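PDB 6I60: alpha-rhamnosidase from Dictyoglomus thermophilum, which probably hydrolyses terminal non-reducing alpha-L-rhamnose residues from alpha-L-rhamnosides, as a multidomain bacterial glycoside hydrolase. Local coordinates for residues Leu35-Thr40 against Lys49-Ser54; Thr40-Gly45 against Val131-Glu136. One frame throughout, in Å; residues are numbered along the deposited sequence.

Contact 1. Residues Leu35-Thr40 against Lys49-Ser54; sequences LKCEFT and KNPIFS
K36 and S54 form the antiparallel hydrogen-bonded pair of this contact, and their bonds set its register. The amide of K36 donates to S54 O at 3.0 Å. In return K36 O takes two donors from the same residue: S54 N, at 2.9 Å, and S54 OG from above the carbonyl plane. The chi1 of S54, 37°, sets the hydroxyl between its backbone N and carbonyl carbon, on the side of K36 O. A further backbone bond, from E38 N to I52 O at 2.8 Å, carries the pairing just beyond strand 35-37.

The axes of strands 35-37 and 52-54 approach to 4.9 Å and run 171° apart, close to antiparallel. They belong to the three-strand sheet of the N-terminal immunoglobulin-like domain, where strand 52-56 lies between 35-37 and 99-101.

The charged contribution comes from E38. Its chain bends at chi2 (-59°), and the carboxylate swings back so that OE2 accepts from I52 N at 2.9 Å, met nearly end-on to the C-O bond. OE1 forms a salt bridge with R528 of helix 524-535, so the carboxylate joins the turn after strand 35-37 to that helix.

Apolar contacts flank the backbone bonds. C37 SG touches P51 CB and sits 4.5 Å from the centroid of the F53 ring, an oblique sulfur-aromatic contact within a non-hydrogen-bonded pair. F39 brings CZ to within 3.8 Å of I52 CG2, and the F39 ring and I52 both also touch R528.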
loop_
_atom_site.group_PDB
_atom_site.type_symbol
_atom_site.label_atom_id
_atom_site.label_comp_id
_atom_site.label_asym_id
_atom_site.label_seq_id
_atom_site.Cartn_x
_atom_site.Cartn_y
_atom_site.Cartn_z
ATOM N N LEU A 35 19.738 -9.333 0.798
ATOM C CA LEU A 35 19.027 -10.563 1.116
ATOM C C LEU A 35 17.849 -10.248 2.030
ATOM O O LEU A 35 18.024 -9.656 3.102
ATOM C CB LEU A 35 19.974 -11.569 1.767
ATOM C CG LEU A 35 20.792 -12.419 0.793
ATOM C CD1 LEU A 35 22.025 -11.664 0.323
ATOM C CD2 LEU A 35 21.184 -13.730 1.447
ATOM N N LYS A 36 16.651 -10.643 1.608
ATOM C CA LYS A 36 15.426 -10.337 2.329
ATOM C C LYS A 36 14.717 -11.629 2.709
ATOM O O LYS A 36 14.568 -12.531 1.879
ATOM C CB LYS A 36 14.498 -9.455 1.486
ATOM C CG LYS A 36 15.170 -8.220 0.907
ATOM C CD LYS A 36 14.290 -6.987 1.046
ATOM C CE LYS A 36 14.554 -5.995 -0.078
ATOM N NZ LYS A 36 13.661 -6.231 -1.249
ATOM N N CYS A 37 14.293 -11.713 3.965
ATOM C CA CYS A 37 13.388 -12.752 4.430
ATOM C C CYS A 37 12.036 -12.112 4.704
ATOM O O CYS A 37 11.958 -11.106 5.417
ATOM C CB CYS A 37 13.922 -13.435 5.690
ATOM S SG CYS A 37 12.770 -14.616 6.423
ATOM N N GLU A 38 10.980 -12.687 4.127
ATOM C CA GLU A 38 9.651 -12.077 4.141
ATOM C C GLU A 38 9.676 -10.678 3.526
ATOM O O GLU A 38 8.934 -9.788 3.950
ATOM C CB GLU A 38 9.065 -12.033 5.556
ATOM C CG GLU A 38 8.537 -13.370 6.051
ATOM C CD GLU A 38 7.443 -13.927 5.162
ATOM O OE1 GLU A 38 6.259 -13.603 5.399
ATOM O OE2 GLU A 38 7.770 -14.685 4.222
ATOM N N PHE A 39 10.543 -10.483 2.528
ATOM C CA PHE A 39 10.683 -9.205 1.829
ATOM C C PHE A 39 11.058 -8.080 2.792
ATOM O O PHE A 39 10.586 -6.948 2.670
ATOM C CB PHE A 39 9.414 -8.858 1.049
ATOM C CG PHE A 39 9.007 -9.914 0.067
ATOM C CD1 PHE A 39 9.602 -9.982 -1.182
ATOM C CD2 PHE A 39 8.036 -10.847 0.396
ATOM C CE1 PHE A 39 9.232 -10.955 -2.087
ATOM C CE2 PHE A 39 7.661 -11.825 -0.507
ATOM C CZ PHE A 39 8.261 -11.880 -1.749
ATOM N N THR A 40 11.920 -8.395 3.758
ATOM C CA THR A 40 12.377 -7.415 4.731
ATOM C C THR A 40 13.796 -7.764 5.152
ATOM O O THR A 40 14.123 -8.939 5.342
ATOM C CB THR A 40 11.461 -7.371 5.960
ATOM O OG1 THR A 40 10.096 -7.280 5.535
ATOM C CG2 THR A 40 11.799 -6.169 6.838
ATOM N N LYS A 49 5.693 -20.436 8.899
ATOM C CA LYS A 49 6.530 -21.624 9.033
ATOM C C LYS A 49 7.431 -21.810 7.819
ATOM O O LYS A 49 8.530 -22.362 7.940
ATOM C CB LYS A 49 5.660 -22.863 9.245
ATOM C CG LYS A 49 4.759 -22.784 10.466
ATOM C CD LYS A 49 5.420 -23.406 11.685
ATOM C CE LYS A 49 4.533 -23.287 12.916
ATOM N NZ LYS A 49 3.309 -24.133 12.817
ATOM N N ASN A 50 6.989 -21.352 6.646
ATOM C CA ASN A 50 7.775 -21.401 5.415
ATOM C C ASN A 50 7.894 -19.983 4.868
ATOM O O ASN A 50 7.163 -19.601 3.942
ATOM C CB ASN A 50 7.142 -22.337 4.389
ATOM C CG ASN A 50 6.905 -23.728 4.939
ATOM O OD1 ASN A 50 6.034 -23.935 5.783
ATOM N ND2 ASN A 50 7.685 -24.691 4.463
ATOM N N PRO A 51 8.801 -19.174 5.414
ATOM C CA PRO A 51 8.960 -17.800 4.921
ATOM C C PRO A 51 9.545 -17.773 3.515
ATOM O O PRO A 51 9.994 -18.782 2.966
ATOM C CB PRO A 51 9.914 -17.163 5.937
ATOM C CG PRO A 51 10.655 -18.314 6.533
ATOM C CD PRO A 51 9.685 -19.459 6.558
ATOM N N ILE A 52 9.538 -16.578 2.932
ATOM C CA ILE A 52 10.017 -16.354 1.573
ATOM C C ILE A 52 11.394 -15.703 1.636
ATOM O O ILE A 52 11.592 -14.717 2.360
ATOM C CB ILE A 52 9.031 -15.483 0.774
ATOM C CG1 ILE A 52 7.643 -16.128 0.749
ATOM C CG2 ILE A 52 9.547 -15.250 -0.637
ATOM C CD1 ILE A 52 7.540 -17.337 -0.159
ATOM N N PHE A 53 12.342 -16.249 0.881
ATOM C CA PHE A 53 13.697 -15.721 0.796
ATOM C C PHE A 53 13.929 -15.121 -0.585
ATOM O O PHE A 53 13.425 -15.635 -1.589
ATOM C CB PHE A 53 14.736 -16.814 1.071
ATOM C CG PHE A 53 14.739 -17.308 2.491
ATOM C CD1 PHE A 53 15.494 -16.666 3.460
ATOM C CD2 PHE A 53 13.989 -18.413 2.856
ATOM C CE1 PHE A 53 15.500 -17.118 4.767
ATOM C CE2 PHE A 53 13.988 -18.869 4.162
ATOM C CZ PHE A 53 14.746 -18.220 5.118
ATOM N N SER A 54 14.699 -14.036 -0.632
ATOM C CA SER A 54 14.967 -13.348 -1.885
ATOM C C SER A 54 16.335 -12.688 -1.813
ATOM O O SER A 54 16.885 -12.469 -0.731
ATOM C CB SER A 54 13.882 -12.308 -2.198
ATOM O OG SER A 54 13.439 -11.664 -1.016
#

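Contact 2. Residues Thr40-Gly45 against Val131-Glu136; sequences TTNPLG and VVNTFE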
loop_
_atom_site.group_PDB
_atom_site.type_symbol
_atom_site.label_atom_id
_atom_site.label_comp_id
_atom_site.label_asym_id
_atom_site.label_seq_id
_atom_site.Cartn_x
_atom_site.Cartn_y
_atom_site.Cartn_z
ATOM N N THR A 40 11.920 -8.395 3.758
ATOM C CA THR A 40 12.377 -7.415 4.731
ATOM C C THR A 40 13.796 -7.764 5.152
ATOM O O THR A 40 14.123 -8.939 5.342
ATOM C CB THR A 40 11.461 -7.371 5.960
ATOM O OG1 THR A 40 10.096 -7.280 5.535
ATOM C CG2 THR A 40 11.799 -6.169 6.838
ATOM N N THR A 41 14.633 -6.738 5.292
ATOM C CA THR A 41 16.007 -6.931 5.736
ATOM C C THR A 41 16.010 -7.265 7.222
ATOM O O THR A 41 15.637 -6.431 8.054
ATOM C CB THR A 41 16.841 -5.684 5.453
ATOM O OG1 THR A 41 17.082 -5.580 4.044
ATOM C CG2 THR A 41 18.177 -5.755 6.184
ATOM N N ASN A 42 16.423 -8.492 7.551
ATOM C CA ASN A 42 16.515 -8.989 8.919
ATOM C C ASN A 42 15.190 -8.818 9.651
ATOM O O ASN A 42 15.071 -7.949 10.524
ATOM C CB ASN A 42 17.638 -8.278 9.675
ATOM C CG ASN A 42 19.012 -8.665 9.170
ATOM O OD1 ASN A 42 19.249 -9.817 8.805
ATOM N ND2 ASN A 42 19.927 -7.702 9.143
ATOM N N PRO A 43 14.181 -9.619 9.330
ATOM C CA PRO A 43 12.877 -9.460 9.978
ATOM C C PRO A 43 12.877 -10.004 11.397
ATOM O O PRO A 43 13.544 -10.990 11.717
ATOM C CB PRO A 43 11.940 -10.273 9.078
ATOM C CG PRO A 43 12.816 -11.332 8.506
ATOM C CD PRO A 43 14.187 -10.722 8.352
ATOM N N LEU A 44 12.107 -9.335 12.253
ATOM C CA LEU A 44 11.954 -9.718 13.654
ATOM C C LEU A 44 10.496 -10.096 13.887
ATOM O O LEU A 44 9.625 -9.222 13.935
ATOM C CB LEU A 44 12.386 -8.585 14.584
ATOM C CG LEU A 44 11.992 -8.689 16.059
ATOM C CD1 LEU A 44 12.587 -9.935 16.691
ATOM C CD2 LEU A 44 12.420 -7.443 16.821
ATOM N N GLY A 45 10.232 -11.393 14.024
ATOM C CA GLY A 45 8.889 -11.864 14.297
ATOM C C GLY A 45 8.270 -12.672 13.176
ATOM O O GLY A 45 7.066 -12.575 12.926
ATOM N N VAL A 131 26.847 -12.331 2.753
ATOM C CA VAL A 131 27.010 -11.980 4.156
ATOM C C VAL A 131 25.883 -12.611 4.961
ATOM O O VAL A 131 24.720 -12.620 4.536
ATOM C CB VAL A 131 27.049 -10.451 4.324
ATOM C CG1 VAL A 131 26.692 -10.053 5.747
ATOM C CG2 VAL A 131 28.422 -9.915 3.946
ATOM N N VAL A 132 26.230 -13.168 6.123
ATOM C CA VAL A 132 25.257 -13.877 6.947
ATOM C C VAL A 132 24.130 -12.930 7.333
ATOM O O VAL A 132 24.356 -11.895 7.972
ATOM C CB VAL A 132 25.935 -14.473 8.185
ATOM C CG1 VAL A 132 24.896 -15.007 9.158
ATOM C CG2 VAL A 132 26.908 -15.568 7.774
ATOM N N ASN A 133 22.908 -13.277 6.938
ATOM C CA ASN A 133 21.720 -12.538 7.324
ATOM C C ASN A 133 21.024 -13.261 8.476
ATOM O O ASN A 133 21.496 -14.283 8.980
ATOM C CB ASN A 133 20.788 -12.354 6.126
ATOM C CG ASN A 133 21.028 -11.045 5.399
ATOM O OD1 ASN A 133 22.091 -10.832 4.813
ATOM N ND2 ASN A 133 20.041 -10.155 5.440
ATOM N N THR A 134 19.882 -12.725 8.897
ATOM C CA THR A 134 19.235 -13.202 10.109
ATOM C C THR A 134 17.732 -12.993 10.004
ATOM O O THR A 134 17.279 -11.960 9.509
ATOM C CB THR A 134 19.793 -12.473 11.341
ATOM O OG1 THR A 134 21.070 -13.025 11.687
ATOM C CG2 THR A 134 18.853 -12.592 12.534
ATOM N N PHE A 135 16.968 -13.987 10.453
ATOM C CA PHE A 135 15.537 -13.817 10.663
ATOM C C PHE A 135 15.158 -14.487 11.975
ATOM O O PHE A 135 15.579 -15.617 12.241
ATOM C CB PHE A 135 14.714 -14.386 9.495
ATOM C CG PHE A 135 14.872 -15.867 9.289
ATOM C CD1 PHE A 135 15.934 -16.370 8.556
ATOM C CD2 PHE A 135 13.938 -16.754 9.802
ATOM C CE1 PHE A 135 16.073 -17.729 8.355
ATOM C CE2 PHE A 135 14.072 -18.116 9.605
ATOM C CZ PHE A 135 15.139 -18.603 8.880
ATOM N N GLU A 136 14.389 -13.781 12.799
ATOM C CA GLU A 136 13.976 -14.267 14.109
ATOM C C GLU A 136 12.492 -14.608 14.086
ATOM O O GLU A 136 11.675 -13.816 13.604
ATOM C CB GLU A 136 14.255 -13.228 15.197
ATOM C CG GLU A 136 13.640 -13.573 16.546
ATOM C CD GLU A 136 14.236 -12.772 17.688
ATOM O OE1 GLU A 136 15.203 -12.018 17.450
ATOM O OE2 GLU A 136 13.730 -12.890 18.825
#
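N42 OD1 accepts the backbone amide of T134 at 3.0 Å, so a side-chain carbonyl takes the place of a main-chain acceptor at the start of this pairing. The donor lies nearly on the line of the N42 C=O bond, but the N-H itself is bent, 131° at the hydrogen. The backbone of N42 also takes part, its CA lying 3.1 Å from T134 O in a CA-H...O contact with 160° at the hydrogen.

Two main-chain bonds follow. E136 N reaches P43 O at 3.1 Å with an almost straight N-H (174°); E136 O then receives G45 N at 2.9 Å. These two bonds flank the parallel bridge between L44 and E136. G45 has a positive phi, a conformation readily adopted by glycine.

The side chains of L44 and E136 run alongside each other in the same direction, with L44 CD1 3.4 Å from E136 OE1. The carboxylate has its polar partners elsewhere: OE1 forms a salt bridge to R193 and OE2 one to R191. Apolar contact comes from P43, whose CG meets F135 CB at 3.7 Å.

Strand 44-46, weakly bonded, lies at one edge of a five-strand mixed sheet of this chain, parallel to 133-137, which pairs on its other edge with strand 112-120. The F135 ring meets Y113 of that strand, and L44 packs on V231 and D233 of strand 226-233.

Overall arrangement
From the N terminus, the chain enters strand 35-37, turns through E38-T40 and runs on into strand 44-46 before returning as strand 52-56. Contact 1 closes this short loop, with eight residues between its segments. Contact 2 closes a much longer one of 85 residues, from segment 40-45 to 131-136. Since 40-45 starts at the end of 35-40 and runs into the first loop, while 131-136 lies far beyond it, the two closures cross and share T40. Contact 1 belongs to the three-strand sheet, contact 2 to the five-strand one. With centres about 8 Å apart, they meet through C37 SG against F135 CB and F53 against F135, tying both sheets of the immunoglobulin-like domain together.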